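DyP-type peroxidase (Pleurotus ostreatus PC15, PDB 6FSK) is a heme b peroxidase of the dye-decolorizing (DyP) family, which probably oxidises its substrates with hydrogen peroxide. Local coordinates at residues 79-82 with 83-87; 473-476 with 477-481. The protein carries 1 engineered substitution. All coordinates share one frame; numbering follows the deposited sequence.

Contact 1 (79-82 with 83-87); sequences FSHL and GLQKL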
loop_
_atom_site.group_PDB
_atom_site.type_symbol
_atom_site.label_atom_id
_atom_site.label_comp_id
_atom_site.label_asym_id
_atom_site.label_seq_id
_atom_site.Cartn_x
_atom_site.Cartn_y
_atom_site.Cartn_z
ATOM N N PHE A 79 -11.194 1.252 12.364
ATOM C CA PHE A 79 -12.626 1.431 12.222
ATOM C C PHE A 79 -12.988 2.234 11.018
ATOM O O PHE A 79 -12.375 3.302 10.715
ATOM C CB PHE A 79 -13.208 2.169 13.467
ATOM C CG PHE A 79 -13.156 1.373 14.699
ATOM C CD1 PHE A 79 -14.195 0.510 15.013
ATOM C CD2 PHE A 79 -12.059 1.414 15.506
ATOM C CE1 PHE A 79 -14.130 -0.290 16.133
ATOM C CE2 PHE A 79 -11.976 0.635 16.668
ATOM C CZ PHE A 79 -13.021 -0.252 16.948
ATOM N N SER A 80 -14.047 1.798 10.302
ATOM C CA SER A 80 -14.503 2.560 9.175
ATOM C C SER A 80 -15.437 3.687 9.568
ATOM O O SER A 80 -15.889 3.762 10.689
ATOM C CB SER A 80 -15.265 1.640 8.194
ATOM O OG SER A 80 -16.530 1.262 8.811
ATOM N N HIS A 81 -15.791 4.523 8.598
ATOM C CA HIS A 81 -16.729 5.602 8.880
ATOM C C HIS A 81 -18.067 5.042 9.256
ATOM O O HIS A 81 -18.663 5.488 10.222
ATOM C CB HIS A 81 -16.844 6.503 7.709
ATOM C CG HIS A 81 -17.932 7.535 7.873
ATOM N ND1 HIS A 81 -17.801 8.642 8.677
ATOM C CD2 HIS A 81 -19.169 7.575 7.365
ATOM C CE1 HIS A 81 -18.912 9.365 8.620
ATOM N NE2 HIS A 81 -19.752 8.752 7.810
ATOM N N LEU A 82 -18.454 3.979 8.579
ATOM C CA LEU A 82 -19.713 3.330 8.966
ATOM C C LEU A 82 -19.633 2.825 10.384
ATOM O O LEU A 82 -20.638 2.805 11.148
ATOM C CB LEU A 82 -20.015 2.183 8.014
ATOM C CG LEU A 82 -20.348 2.627 6.592
ATOM C CD1 LEU A 82 -20.148 1.500 5.610
ATOM C CD2 LEU A 82 -21.749 3.204 6.477
ATOM N N GLY A 83 -18.528 2.278 10.790
ATOM C CA GLY A 83 -18.400 1.799 12.133
ATOM C C GLY A 83 -18.410 2.889 13.200
ATOM O O GLY A 83 -19.018 2.736 14.278
ATOM N N LEU A 84 -17.732 3.985 12.906
ATOM C CA LEU A 84 -17.818 5.166 13.766
ATOM C C LEU A 84 -19.242 5.607 13.938
ATOM O O LEU A 84 -19.680 5.816 15.085
ATOM C CB LEU A 84 -16.918 6.324 13.271
ATOM C CG LEU A 84 -15.391 5.965 13.288
ATOM C CD1 LEU A 84 -14.718 7.239 12.749
ATOM C CD2 LEU A 84 -14.856 5.537 14.596
ATOM N N GLN A 85 -19.954 5.736 12.835
ATOM C CA GLN A 85 -21.386 6.097 12.907
ATOM C C GLN A 85 -22.177 5.097 13.774
ATOM O O GLN A 85 -23.023 5.496 14.649
ATOM C CB GLN A 85 -21.973 6.156 11.544
ATOM C CG GLN A 85 -21.416 7.272 10.619
ATOM C CD GLN A 85 -22.081 8.641 10.775
ATOM O OE1 GLN A 85 -21.564 9.558 11.449
ATOM N NE2 GLN A 85 -23.230 8.788 10.135
ATOM N N LYS A 86 -21.950 3.806 13.592
ATOM C CA LYS A 86 -22.722 2.811 14.356
ATOM C C LYS A 86 -22.444 3.003 15.828
ATOM O O LYS A 86 -23.345 2.843 16.667
ATOM C CB LYS A 86 -22.308 1.389 13.934
ATOM C CG LYS A 86 -22.904 0.260 14.741
ATOM C CD LYS A 86 -24.402 0.132 14.437
ATOM C CE LYS A 86 -24.984 -1.023 15.248
ATOM N NZ LYS A 86 -26.420 -1.127 14.844
ATOM N N LEU A 87 -21.234 3.369 16.205
ATOM C CA LEU A 87 -20.834 3.510 17.576
ATOM C C LEU A 87 -21.267 4.911 18.190
ATOM O O LEU A 87 -20.966 5.140 19.327
ATOM C CB LEU A 87 -19.307 3.318 17.730
ATOM C CG LEU A 87 -18.743 1.919 17.439
ATOM C CD1 LEU A 87 -17.232 1.871 17.390
ATOM C CD2 LEU A 87 -19.218 0.916 18.468
#
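Phe79 and Leu84 meet on the buried side of this short turn of chain, where Phe79 CB lies 3.9 Å from Leu84 CD2. One helical turn further on, Leu87 joins them: its CD1 stands 4.0 Å from Phe79 CE1, the two side chains crossing at about a right angle. Large apolar residues suit this side, since Phe34 of helix 31-41 and Phe482 close round the same cluster.

Strand 74-80 gives way here to helix 81-86, with Ser80 at the N-cap, within the alpha+beta barrel domain of DyP peroxidases. Its OG, held between backbone N and carbonyl carbon at chi1 70°, accepts the N-H of Gly83 at 3.0 Å, a first-turn amide with no earlier helical carbonyl to use. The same hydroxyl is hydrogen-bonded to Ile132 O, so it also ties the helix start to the segment leading into strand 134-140. An alanine here keeps the backbone bond from Leu84 N to Ser80 O (2.9 Å) but would probably leave Gly83 N without its cap and Ile132 O without its hydroxyl partner. A side chain at Gly83 would start close to Ser80 O and near the Phe79 ring, so the absence of one suits this turn.

The outer side is looser and more polar. Gln85 CG, anti to its carbonyl carbon, lies over one face of the His81 imidazole, a CH-pi contact 3.9 Å from the ring centroid and displaced toward the rim. The bend at chi2 (-85°) then turns the amide along the ring, almost flat to it, their planes 13° apart. Further round the helix, Lys86 touches Leu82 O with CB at 3.5 Å, and its chain leads off past His133 and Val31.

Contact 2 (473-476 with 477-481); sequences PSIT and ALKTK
Pro473 starts the contact by laying its ring against Ala477 and Leu478 in the first turn of helix 475-481, a helix opened by an N-cap serine. Its CB sits 3.8 Å from Ala477 CB, and its CG meets Leu478 CD2 while the two side chains cross at about a right angle. A rigid, apolar proline fits just ahead of the cap, where it covers buried carbon, and its carbonyl is hydrogen-bonded to Gln9 NE2.

Ser474 is the cap itself: OG takes the N-H of Ala477 at 2.9 Å, and its carbonyl receives Leu478 N in the first full helical bond. The small methyl of Ala477 tolerates this closeness, with CB 3.3 Å from Ser474 OG.

Ile475 faces a different company. Its CG2, placed anti to the backbone N, meets the aliphatic part of Lys479 at CE, 3.7 Å away, the chains running obliquely to one another; the lysine's bend at chi4 (-73°) turns NZ off beyond that carbon. The backbone N of Thr476, next in line, is hydrogen-bonded to Asn7 OD1.

Thr476 also offers its carbonyl to two donors of Thr480. The N-H approaches at 3.0 Å and the hydroxyl OG1 at 2.8 Å, from opposite faces of the carbonyl plane.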
loop_
_atom_site.group_PDB
_atom_site.type_symbol
_atom_site.label_atom_id
_atom_site.label_comp_id
_atom_site.label_asym_id
_atom_site.label_seq_id
_atom_site.Cartn_x
_atom_site.Cartn_y
_atom_site.Cartn_z
ATOM N N PRO A 473 -7.279 4.176 15.722
ATOM C CA PRO A 473 -7.175 5.211 16.712
ATOM C C PRO A 473 -6.008 4.944 17.638
ATOM O O PRO A 473 -5.437 3.846 17.752
ATOM C CB PRO A 473 -8.551 5.126 17.464
ATOM C CG PRO A 473 -9.424 4.263 16.554
ATOM C CD PRO A 473 -8.461 3.313 15.941
ATOM N N SER A 474 -5.663 5.978 18.424
ATOM C CA SER A 474 -4.665 5.813 19.460
ATOM C C SER A 474 -5.192 5.006 20.627
ATOM O O SER A 474 -6.394 4.818 20.737
ATOM C CB SER A 474 -4.298 7.251 19.972
ATOM O OG SER A 474 -5.352 7.724 20.849
ATOM N N ILE A 475 -4.287 4.562 21.492
ATOM C CA ILE A 475 -4.688 3.785 22.654
ATOM C C ILE A 475 -5.595 4.636 23.560
ATOM O O ILE A 475 -6.658 4.162 23.957
ATOM C CB ILE A 475 -3.493 3.225 23.395
ATOM C CG1 ILE A 475 -2.571 2.332 22.487
ATOM C CG2 ILE A 475 -3.957 2.499 24.653
ATOM C CD1 ILE A 475 -3.335 1.154 21.911
ATOM N N THR A 476 -5.252 5.884 23.861
ATOM C CA THR A 476 -6.189 6.650 24.704
ATOM C C THR A 476 -7.527 6.955 23.996
ATOM O O THR A 476 -8.546 7.038 24.660
ATOM C CB THR A 476 -5.596 7.928 25.255
ATOM O OG1 THR A 476 -5.140 8.683 24.175
ATOM C CG2 THR A 476 -4.470 7.650 26.166
ATOM N N ALA A 477 -7.575 7.083 22.653
ATOM C CA ALA A 477 -8.824 7.211 21.943
ATOM C C ALA A 477 -9.685 5.962 22.147
ATOM O O ALA A 477 -10.894 6.087 22.409
ATOM C CB ALA A 477 -8.649 7.459 20.462
ATOM N N LEU A 478 -9.081 4.794 22.007
ATOM C CA LEU A 478 -9.835 3.548 22.218
ATOM C C LEU A 478 -10.416 3.502 23.662
ATOM O O LEU A 478 -11.563 3.076 23.842
ATOM C CB LEU A 478 -9.021 2.344 21.911
ATOM C CG LEU A 478 -8.476 2.190 20.487
ATOM C CD1 LEU A 478 -7.463 1.074 20.350
ATOM C CD2 LEU A 478 -9.609 1.938 19.552
ATOM N N LYS A 479 -9.619 3.886 24.632
ATOM C CA LYS A 479 -10.063 3.801 26.032
ATOM C C LYS A 479 -11.180 4.768 26.324
ATOM O O LYS A 479 -12.116 4.421 27.065
ATOM C CB LYS A 479 -8.898 4.004 26.984
ATOM C CG LYS A 479 -7.886 2.876 27.078
ATOM C CD LYS A 479 -6.798 3.277 28.069
ATOM C CE LYS A 479 -5.500 2.551 28.016
ATOM N NZ LYS A 479 -5.579 1.196 28.525
ATOM N N THR A 480 -11.150 5.935 25.712
ATOM C CA THR A 480 -12.121 6.979 26.029
ATOM C C THR A 480 -13.332 7.070 25.146
ATOM O O THR A 480 -14.435 7.559 25.566
ATOM C CB THR A 480 -11.417 8.367 26.041
ATOM O OG1 THR A 480 -10.846 8.678 24.759
ATOM C CG2 THR A 480 -10.357 8.383 27.048
ATOM N N LYS A 481 -13.213 6.691 23.869
ATOM C CA LYS A 481 -14.321 6.814 22.945
ATOM C C LYS A 481 -14.923 5.487 22.495
ATOM O O LYS A 481 -16.066 5.473 22.040
ATOM C CB LYS A 481 -13.934 7.592 21.693
ATOM C CG LYS A 481 -13.364 8.976 21.955
ATOM C CD LYS A 481 -14.392 9.964 22.496
ATOM C CE LYS A 481 -15.465 10.277 21.462
ATOM N NZ LYS A 481 -16.315 11.431 21.869
#

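In the fold
Contacts 1 and 2 repeat one device at two places: each marks the start of a short helix that follows a strand and opens with an N-cap serine, in contact 2 after a short loop, and their strands, 74-80 and 462-472, are antiparallel neighbours in the sheet. Both lie well away from the heme site. The buried sides touch directly, Phe79 CE2 packing 4.0 Å from Leu478 CD2 and Phe79 CD2 against Pro473 CG, so one aromatic ring serves both apolar clusters. Their exposed sides differ. In contact 1 an amide chain lies over an imidazole face, whereas contact 2 has a lysine's last methylene against isoleucine and a threonine hydroxyl returning to the backbone.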